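Local coordinates for protein hydrolase (Thermus thermophilus, PDB 1UFO) that has no established substrate but belongs to the alpha/beta hydrolase fold enzymes and is probably a hydrolase, at residues I40-F52 with L219-E232. Numbering follows the deposited sequence.
Sequences ILALLPGYAERGF and LTPLMARVGLAFLE
Tyr47 reaches from the turn after helix 37-42 to the backbone of helix 221-236. CB leads into a ring whose two faces are both taken: Leu44 CB lies over one, while Leu228 CD1, 3.9 Å from both CG and CD1 of Tyr47, makes a CH-pi contact with the other, 4.0 Å from the ring centroid. Farther out, CE1 meets Leu231 CD1, and CE2 packs on Leu228 CB at 3.8 Å and on the methyl of Ala224. At the tip, Tyr47 OH donates to Ala224 O over 2.6 Å, in the carbonyl plane and on a lone pair; the same oxygen also accepts the helical bond from Leu228 N. With CG beside the backbone N (chi1 -80°), the ring brings its hydroxyl close to Gly227, where a CB would collide with it. A phenylalanine here has no hydroxyl, so Ala224 O would probably be left with the helical bond from Leu228 N alone and the ring would lose its tie to the helix.

Leu228 divides its branches: CD1 also touches Phe52 CE1 at 3.6 Å, whereas CD2 sits over the centre of the Arg50 guanidinium. Bent at chi2 and chi3, Arg50 forms a salt bridge through NH1 to Glu232 OE2 (2.7 Å), weak as a hydrogen bond, and its NH2 shares a water with Arg225 NE. Arg225 NH1 forms a salt bridge with Glu236 OE2 of the second subunit. At the other end, a water bridges Leu43 O and Leu219 O, and Leu219 CD1 packs against Ile40 CD1 at 3.9 Å.

Helix 221-236 thus lies beside the turn leading into strand 52-56, with Tyr47 filling the layer between that helix and strands 25-30, 52-56 and 132-135 of the central sheet; Val226 and Ala229 pack on their counterparts in the second subunit.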
ATOM      1  N   ILE A  40       0.454 -16.436  13.124  1.00  9.79           N
ATOM      2  CA  ILE A  40      -0.147 -15.319  12.350  1.00  9.54           C
ATOM      3  C   ILE A  40      -0.373 -14.071  13.251  1.00  8.72           C
ATOM      4  O   ILE A  40      -0.099 -12.943  12.806  1.00  9.00           O
ATOM      5  CB  ILE A  40      -1.458 -15.805  11.633  1.00  9.17           C
ATOM      6  CG1 ILE A  40      -2.008 -14.681  10.743  1.00 11.81           C
ATOM      7  CG2 ILE A  40      -2.543 -16.146  12.638  1.00  8.74           C
ATOM      8  CD1 ILE A  40      -1.104 -14.427   9.600  1.00 15.92           C
ATOM      9  N   LEU A  41      -0.734 -14.222  14.535  1.00  9.29           N
ATOM     10  CA  LEU A  41      -0.920 -13.010  15.358  1.00  9.82           C
ATOM     11  C   LEU A  41       0.450 -12.311  15.606  1.00  9.67           C
ATOM     12  O   LEU A  41       0.507 -11.084  15.651  1.00 10.51           O
ATOM     13  CB  LEU A  41      -1.589 -13.341  16.680  1.00 10.03           C
ATOM     14  CG  LEU A  41      -3.051 -13.813  16.443  1.00  9.63           C
ATOM     15  CD1 LEU A  41      -3.709 -13.808  17.833  1.00 11.72           C
ATOM     16  CD2 LEU A  41      -3.844 -12.929  15.474  1.00 11.12           C
ATOM     17  N   ALA A  42       1.535 -13.095  15.709  1.00  9.58           N
ATOM     18  CA  ALA A  42       2.838 -12.498  15.940  1.00 11.15           C
ATOM     19  C   ALA A  42       3.327 -11.673  14.735  1.00 11.24           C
ATOM     20  O   ALA A  42       4.170 -10.821  14.920  1.00 12.19           O
ATOM     21  CB  ALA A  42       3.876 -13.610  16.227  1.00 11.99           C
ATOM     22  N   LEU A  43       2.758 -11.969  13.563  1.00 10.12           N
ATOM     23  CA  LEU A  43       3.167 -11.227  12.337  1.00  9.87           C
ATOM     24  C   LEU A  43       2.306  -9.951  12.176  1.00 10.20           C
ATOM     25  O   LEU A  43       2.462  -9.262  11.115  1.00 10.45           O
ATOM     26  CB  LEU A  43       2.966 -12.188  11.119  1.00 11.08           C
ATOM     27  CG  LEU A  43       3.961 -13.387  11.084  1.00 13.58           C
ATOM     28  CD1 LEU A  43       3.434 -14.435  10.114  1.00 15.17           C
ATOM     29  CD2 LEU A  43       5.369 -12.920  10.791  1.00 16.27           C
ATOM     30  N   LEU A  44       1.441  -9.624  13.121  1.00 10.23           N
ATOM     31  CA  LEU A  44       0.633  -8.402  13.042  1.00 11.25           C
ATOM     32  C   LEU A  44       1.025  -7.447  14.196  1.00 11.36           C
ATOM     33  O   LEU A  44       0.198  -7.040  14.989  1.00 11.45           O
ATOM     34  CB  LEU A  44      -0.866  -8.713  13.089  1.00 11.67           C
ATOM     35  CG  LEU A  44      -1.306  -9.680  11.967  1.00 10.43           C
ATOM     36  CD1 LEU A  44      -2.731 -10.133  12.137  1.00 11.97           C
ATOM     37  CD2 LEU A  44      -1.176  -9.059  10.583  1.00 13.82           C
ATOM     38  N   PRO A  45       2.290  -7.087  14.257  1.00 12.87           N
ATOM     39  CA  PRO A  45       2.710  -6.174  15.333  1.00 12.87           C
ATOM     40  C   PRO A  45       1.994  -4.817  15.242  1.00 13.72           C
ATOM     41  O   PRO A  45       1.727  -4.296  14.160  1.00 13.27           O
ATOM     42  CB  PRO A  45       4.230  -6.072  15.102  1.00 14.24           C
ATOM     43  CG  PRO A  45       4.346  -6.089  13.596  1.00 13.19           C
ATOM     44  CD  PRO A  45       3.379  -7.271  13.270  1.00 13.47           C
ATOM     45  N   GLY A  46       1.687  -4.245  16.419  1.00 12.79           N
ATOM     46  CA  GLY A  46       1.040  -2.961  16.506  1.00 13.99           C
ATOM     47  C   GLY A  46      -0.475  -2.880  16.314  1.00 13.41           C
ATOM     48  O   GLY A  46      -1.076  -1.842  16.562  1.00 14.17           O
ATOM     49  N   TYR A  47      -1.078  -3.973  15.883  1.00 12.66           N
ATOM     50  CA  TYR A  47      -2.489  -3.956  15.583  1.00 11.02           C
ATOM     51  C   TYR A  47      -3.312  -3.878  16.885  1.00 10.61           C
ATOM     52  O   TYR A  47      -4.181  -3.028  16.962  1.00 10.65           O
ATOM     53  CB  TYR A  47      -2.888  -5.207  14.794  1.00 12.35           C
ATOM     54  CG  TYR A  47      -2.589  -5.186  13.306  1.00 10.89           C
ATOM     55  CD1 TYR A  47      -3.601  -5.475  12.430  1.00 10.71           C
ATOM     56  CD2 TYR A  47      -1.315  -4.943  12.815  1.00 10.56           C
ATOM     57  CE1 TYR A  47      -3.385  -5.519  10.999  1.00 11.05           C
ATOM     58  CE2 TYR A  47      -1.048  -5.007  11.423  1.00 10.45           C
ATOM     59  CZ  TYR A  47      -2.116  -5.299  10.553  1.00  9.02           C
ATOM     60  OH  TYR A  47      -1.882  -5.368   9.202  1.00 10.12           O
ATOM     61  N   ALA A  48      -2.949  -4.708  17.857  1.00 12.08           N
ATOM     62  CA  ALA A  48      -3.694  -4.665  19.127  1.00 11.16           C
ATOM     63  C   ALA A  48      -3.460  -3.341  19.816  1.00 14.34           C
ATOM     64  O   ALA A  48      -4.417  -2.712  20.361  1.00 14.22           O
ATOM     65  CB  ALA A  48      -3.314  -5.857  19.962  1.00 14.11           C
ATOM     66  N   GLU A  49      -2.215  -2.852  19.733  1.00 14.10           N
ATOM     67  CA  GLU A  49      -1.913  -1.549  20.364  1.00 14.90           C
ATOM     68  C   GLU A  49      -2.684  -0.375  19.791  1.00 14.97           C
ATOM     69  O   GLU A  49      -2.870   0.685  20.437  1.00 17.08           O
ATOM     70  CB  GLU A  49      -0.388  -1.314  20.265  1.00 13.98           C
ATOM     71  CG  GLU A  49       0.416  -2.312  20.979  1.00 16.69           C
ATOM     72  CD  GLU A  49       0.631  -3.647  20.270  1.00 18.71           C
ATOM     73  OE1 GLU A  49       0.128  -3.865  19.155  1.00 19.38           O
ATOM     74  OE2 GLU A  49       1.312  -4.501  20.848  1.00 23.10           O
ATOM     75  N   ARG A  50      -3.188  -0.509  18.559  1.00 14.04           N
ATOM     76  CA  ARG A  50      -3.945   0.501  17.867  1.00 16.98           C
ATOM     77  C   ARG A  50      -5.443   0.300  18.151  1.00 16.09           C
ATOM     78  O   ARG A  50      -6.285   1.097  17.733  1.00 18.97           O
ATOM     79  CB  ARG A  50      -3.628   0.348  16.379  1.00 19.59           C
ATOM     80  CG  ARG A  50      -3.920   1.424  15.459  1.00 26.11           C
ATOM     81  CD  ARG A  50      -2.944   2.588  15.697  1.00 27.70           C
ATOM     82  NE  ARG A  50      -1.601   2.452  15.141  1.00 31.64           N
ATOM     83  CZ  ARG A  50      -1.203   2.842  13.916  1.00 33.01           C
ATOM     84  NH1 ARG A  50      -2.042   3.389  13.027  1.00 33.97           N
ATOM     85  NH2 ARG A  50       0.098   2.805  13.619  1.00 33.48           N
ATOM     86  N   GLY A  51      -5.799  -0.792  18.840  1.00 14.82           N
ATOM     87  CA  GLY A  51      -7.202  -0.951  19.194  1.00 14.09           C
ATOM     88  C   GLY A  51      -7.908  -2.130  18.520  1.00 12.73           C
ATOM     89  O   GLY A  51      -9.127  -2.309  18.690  1.00 13.31           O
ATOM     90  N   PHE A  52      -7.194  -2.952  17.762  1.00 11.08           N
ATOM     91  CA  PHE A  52      -7.847  -4.135  17.146  1.00 11.38           C
ATOM     92  C   PHE A  52      -7.775  -5.342  18.054  1.00 10.57           C
ATOM     93  O   PHE A  52      -6.688  -5.711  18.548  1.00 11.11           O
ATOM     94  CB  PHE A  52      -7.163  -4.454  15.788  1.00 10.96           C
ATOM     95  CG  PHE A  52      -7.463  -3.421  14.749  1.00 12.12           C
ATOM     96  CD1 PHE A  52      -6.776  -2.211  14.712  1.00 11.33           C
ATOM     97  CD2 PHE A  52      -8.499  -3.651  13.815  1.00 14.00           C
ATOM     98  CE1 PHE A  52      -7.126  -1.243  13.752  1.00 10.63           C
ATOM     99  CE2 PHE A  52      -8.833  -2.706  12.883  1.00 12.50           C
ATOM    100  CZ  PHE A  52      -8.129  -1.474  12.852  1.00 12.29           C
ATOM    101  N   LEU A 219       5.204 -12.516   5.554  1.00  9.98           N
ATOM    102  CA  LEU A 219       4.352 -11.386   5.908  1.00  9.02           C
ATOM    103  C   LEU A 219       5.315 -10.441   6.598  1.00  9.69           C
ATOM    104  O   LEU A 219       5.645 -10.572   7.766  1.00  9.62           O
ATOM    105  CB  LEU A 219       3.226 -11.880   6.840  1.00  9.01           C
ATOM    106  CG  LEU A 219       2.001 -10.916   6.944  1.00  9.33           C
ATOM    107  CD1 LEU A 219       0.824 -11.611   7.612  1.00  9.94           C
ATOM    108  CD2 LEU A 219       2.339  -9.636   7.649  1.00 10.93           C
ATOM    109  N   THR A 220       5.813  -9.459   5.851  1.00  9.00           N
ATOM    110  CA  THR A 220       6.857  -8.542   6.385  1.00 11.20           C
ATOM    111  C   THR A 220       6.282  -7.462   7.271  1.00 12.81           C
ATOM    112  O   THR A 220       5.094  -7.110   7.184  1.00 11.10           O
ATOM    113  CB  THR A 220       7.609  -7.783   5.262  1.00 13.57           C
ATOM    114  OG1 THR A 220       6.661  -6.921   4.597  1.00 11.84           O
ATOM    115  CG2 THR A 220       8.158  -8.746   4.263  1.00 14.30           C
ATOM    116  N   PRO A 221       7.106  -6.858   8.103  1.00 13.12           N
ATOM    117  CA  PRO A 221       6.613  -5.799   8.979  1.00 13.46           C
ATOM    118  C   PRO A 221       6.078  -4.643   8.151  1.00 13.55           C
ATOM    119  O   PRO A 221       5.098  -4.044   8.585  1.00 12.32           O
ATOM    120  CB  PRO A 221       7.835  -5.335   9.769  1.00 16.32           C
ATOM    121  CG  PRO A 221       8.688  -6.687   9.894  1.00 17.74           C
ATOM    122  CD  PRO A 221       8.513  -7.247   8.406  1.00 14.98           C
ATOM    123  N   LEU A 222       6.685  -4.338   7.000  1.00 12.23           N
ATOM    124  CA  LEU A 222       6.142  -3.224   6.178  1.00 11.79           C
ATOM    125  C   LEU A 222       4.715  -3.586   5.651  1.00 11.30           C
ATOM    126  O   LEU A 222       3.812  -2.753   5.667  1.00 10.44           O
ATOM    127  CB  LEU A 222       7.056  -2.901   4.987  1.00 13.14           C
ATOM    128  CG  LEU A 222       6.525  -1.761   4.104  1.00 12.92           C
ATOM    129  CD1 LEU A 222       6.293  -0.425   4.849  1.00 13.51           C
ATOM    130  CD2 LEU A 222       7.525  -1.527   2.955  1.00 13.39           C
HETATM  131  N   MSE A 223       4.519  -4.824   5.191  1.00  9.19           N
HETATM  132  CA  MSE A 223       3.178  -5.252   4.791  1.00  8.66           C
HETATM  133  C   MSE A 223       2.219  -5.110   5.967  1.00  8.98           C
HETATM  134  O   MSE A 223       1.116  -4.652   5.797  1.00  8.20           O
HETATM  135  CB  MSE A 223       3.236  -6.727   4.349  1.00  8.23           C
HETATM  136  CG  MSE A 223       3.815  -6.985   2.943  1.00  7.25           C
HETATM  137 SE   MSE A 223       3.899  -8.867   2.683  1.00 10.56          SE
HETATM  138  CE  MSE A 223       5.383  -8.883   1.372  1.00  7.41           C
ATOM    139  N   ALA A 224       2.625  -5.508   7.165  1.00  8.95           N
ATOM    140  CA  ALA A 224       1.678  -5.396   8.259  1.00  8.50           C
ATOM    141  C   ALA A 224       1.280  -3.982   8.506  1.00  8.56           C
ATOM    142  O   ALA A 224       0.131  -3.697   8.780  1.00  9.03           O
ATOM    143  CB  ALA A 224       2.320  -6.025   9.528  1.00  9.79           C
ATOM    144  N   ARG A 225       2.260  -3.058   8.472  1.00  9.86           N
ATOM    145  CA  ARG A 225       1.996  -1.655   8.720  1.00 10.80           C
ATOM    146  C   ARG A 225       1.048  -1.060   7.646  1.00  9.88           C
ATOM    147  O   ARG A 225       0.107  -0.327   7.979  1.00  9.55           O
ATOM    148  CB  ARG A 225       3.348  -0.902   8.772  1.00 12.35           C
ATOM    149  CG  ARG A 225       3.199   0.649   9.077  1.00 18.84           C
ATOM    150  CD  ARG A 225       2.637   0.781  10.475  1.00 22.64           C
ATOM    151  NE  ARG A 225       2.771   2.070  11.218  1.00 25.05           N
ATOM    152  CZ  ARG A 225       3.817   2.461  11.976  1.00 21.88           C
ATOM    153  NH1 ARG A 225       3.707   3.618  12.590  1.00 26.77           N
ATOM    154  NH2 ARG A 225       4.944   1.767  12.135  1.00 23.90           N
ATOM    155  N   VAL A 226       1.230  -1.461   6.378  1.00  8.89           N
ATOM    156  CA  VAL A 226       0.329  -0.949   5.338  1.00  7.54           C
ATOM    157  C   VAL A 226      -1.097  -1.528   5.511  1.00  9.68           C
ATOM    158  O   VAL A 226      -2.107  -0.866   5.306  1.00  9.56           O
ATOM    159  CB  VAL A 226       0.902  -1.286   3.942  1.00  7.46           C
ATOM    160  CG1 VAL A 226      -0.110  -0.994   2.870  1.00  9.93           C
ATOM    161  CG2 VAL A 226       2.149  -0.433   3.738  1.00  9.62           C
ATOM    162  N   GLY A 227      -1.165  -2.796   5.928  1.00  7.51           N
ATOM    163  CA  GLY A 227      -2.460  -3.419   6.108  1.00  7.30           C
ATOM    164  C   GLY A 227      -3.221  -2.734   7.259  1.00  7.43           C
ATOM    165  O   GLY A 227      -4.443  -2.621   7.157  1.00  8.40           O
ATOM    166  N   LEU A 228      -2.517  -2.286   8.292  1.00  8.09           N
ATOM    167  CA  LEU A 228      -3.163  -1.628   9.415  1.00  8.32           C
ATOM    168  C   LEU A 228      -3.743  -0.272   8.947  1.00  9.85           C
ATOM    169  O   LEU A 228      -4.860   0.092   9.307  1.00 11.06           O
ATOM    170  CB  LEU A 228      -2.125  -1.434  10.522  1.00  9.46           C
ATOM    171  CG  LEU A 228      -2.628  -0.730  11.789  1.00  9.40           C
ATOM    172  CD1 LEU A 228      -3.744  -1.553  12.484  1.00 11.98           C
ATOM    173  CD2 LEU A 228      -1.396  -0.660  12.706  1.00 11.14           C
ATOM    174  N   ALA A 229      -3.041   0.400   8.048  1.00  8.76           N
ATOM    175  CA  ALA A 229      -3.563   1.685   7.509  1.00  9.13           C
ATOM    176  C   ALA A 229      -4.847   1.429   6.702  1.00  8.89           C
ATOM    177  O   ALA A 229      -5.767   2.187   6.817  1.00 10.21           O
ATOM    178  CB  ALA A 229      -2.477   2.354   6.580  1.00 10.26           C
ATOM    179  N   PHE A 230      -4.881   0.372   5.901  1.00  7.72           N
ATOM    180  CA  PHE A 230      -6.042   0.045   5.091  1.00  8.45           C
ATOM    181  C   PHE A 230      -7.240  -0.230   5.982  1.00  9.85           C
ATOM    182  O   PHE A 230      -8.316   0.274   5.689  1.00 10.15           O
ATOM    183  CB  PHE A 230      -5.689  -1.174   4.227  1.00  9.49           C
ATOM    184  CG  PHE A 230      -6.752  -1.533   3.201  1.00  9.76           C
ATOM    185  CD1 PHE A 230      -6.753  -0.910   1.923  1.00 10.80           C
ATOM    186  CD2 PHE A 230      -7.695  -2.527   3.459  1.00  9.09           C
ATOM    187  CE1 PHE A 230      -7.663  -1.289   0.960  1.00 10.10           C
ATOM    188  CE2 PHE A 230      -8.627  -2.915   2.451  1.00 10.46           C
ATOM    189  CZ  PHE A 230      -8.613  -2.289   1.182  1.00  9.52           C
ATOM    190  N   LEU A 231      -7.017  -1.030   7.039  1.00  9.44           N
ATOM    191  CA  LEU A 231      -8.127  -1.320   8.005  1.00 10.27           C
ATOM    192  C   LEU A 231      -8.583  -0.029   8.705  1.00 10.63           C
ATOM    193  O   LEU A 231      -9.786   0.176   8.800  1.00 12.28           O
ATOM    194  CB  LEU A 231      -7.678  -2.275   9.091  1.00 11.65           C
ATOM    195  CG  LEU A 231      -7.323  -3.688   8.580  1.00 13.88           C
ATOM    196  CD1 LEU A 231      -7.033  -4.602   9.788  1.00 15.70           C
ATOM    197  CD2 LEU A 231      -8.419  -4.231   7.661  1.00 14.38           C
ATOM    198  N   GLU A 232      -7.673   0.816   9.148  1.00 10.46           N
ATOM    199  CA  GLU A 232      -8.157   2.021   9.833  1.00 10.81           C
ATOM    200  C   GLU A 232      -8.915   2.928   8.880  1.00 12.68           C
ATOM    201  O   GLU A 232      -9.924   3.522   9.299  1.00 11.25           O
ATOM    202  CB  GLU A 232      -7.076   2.786  10.515  1.00 11.67           C
ATOM    203  CG  GLU A 232      -6.459   1.972  11.649  1.00 13.96           C
ATOM    204  CD  GLU A 232      -5.545   2.796  12.501  1.00 19.74           C
ATOM    205  OE1 GLU A 232      -5.762   2.807  13.731  1.00 23.25           O
ATOM    206  OE2 GLU A 232      -4.581   3.423  12.014  1.00 20.39           O
TER
HETATM  207  O   HOH W   1       5.109  -8.882  10.144  1.00 12.33           O
HETATM  208  O   HOH W   2       0.830   3.815  11.060  1.00 25.37           O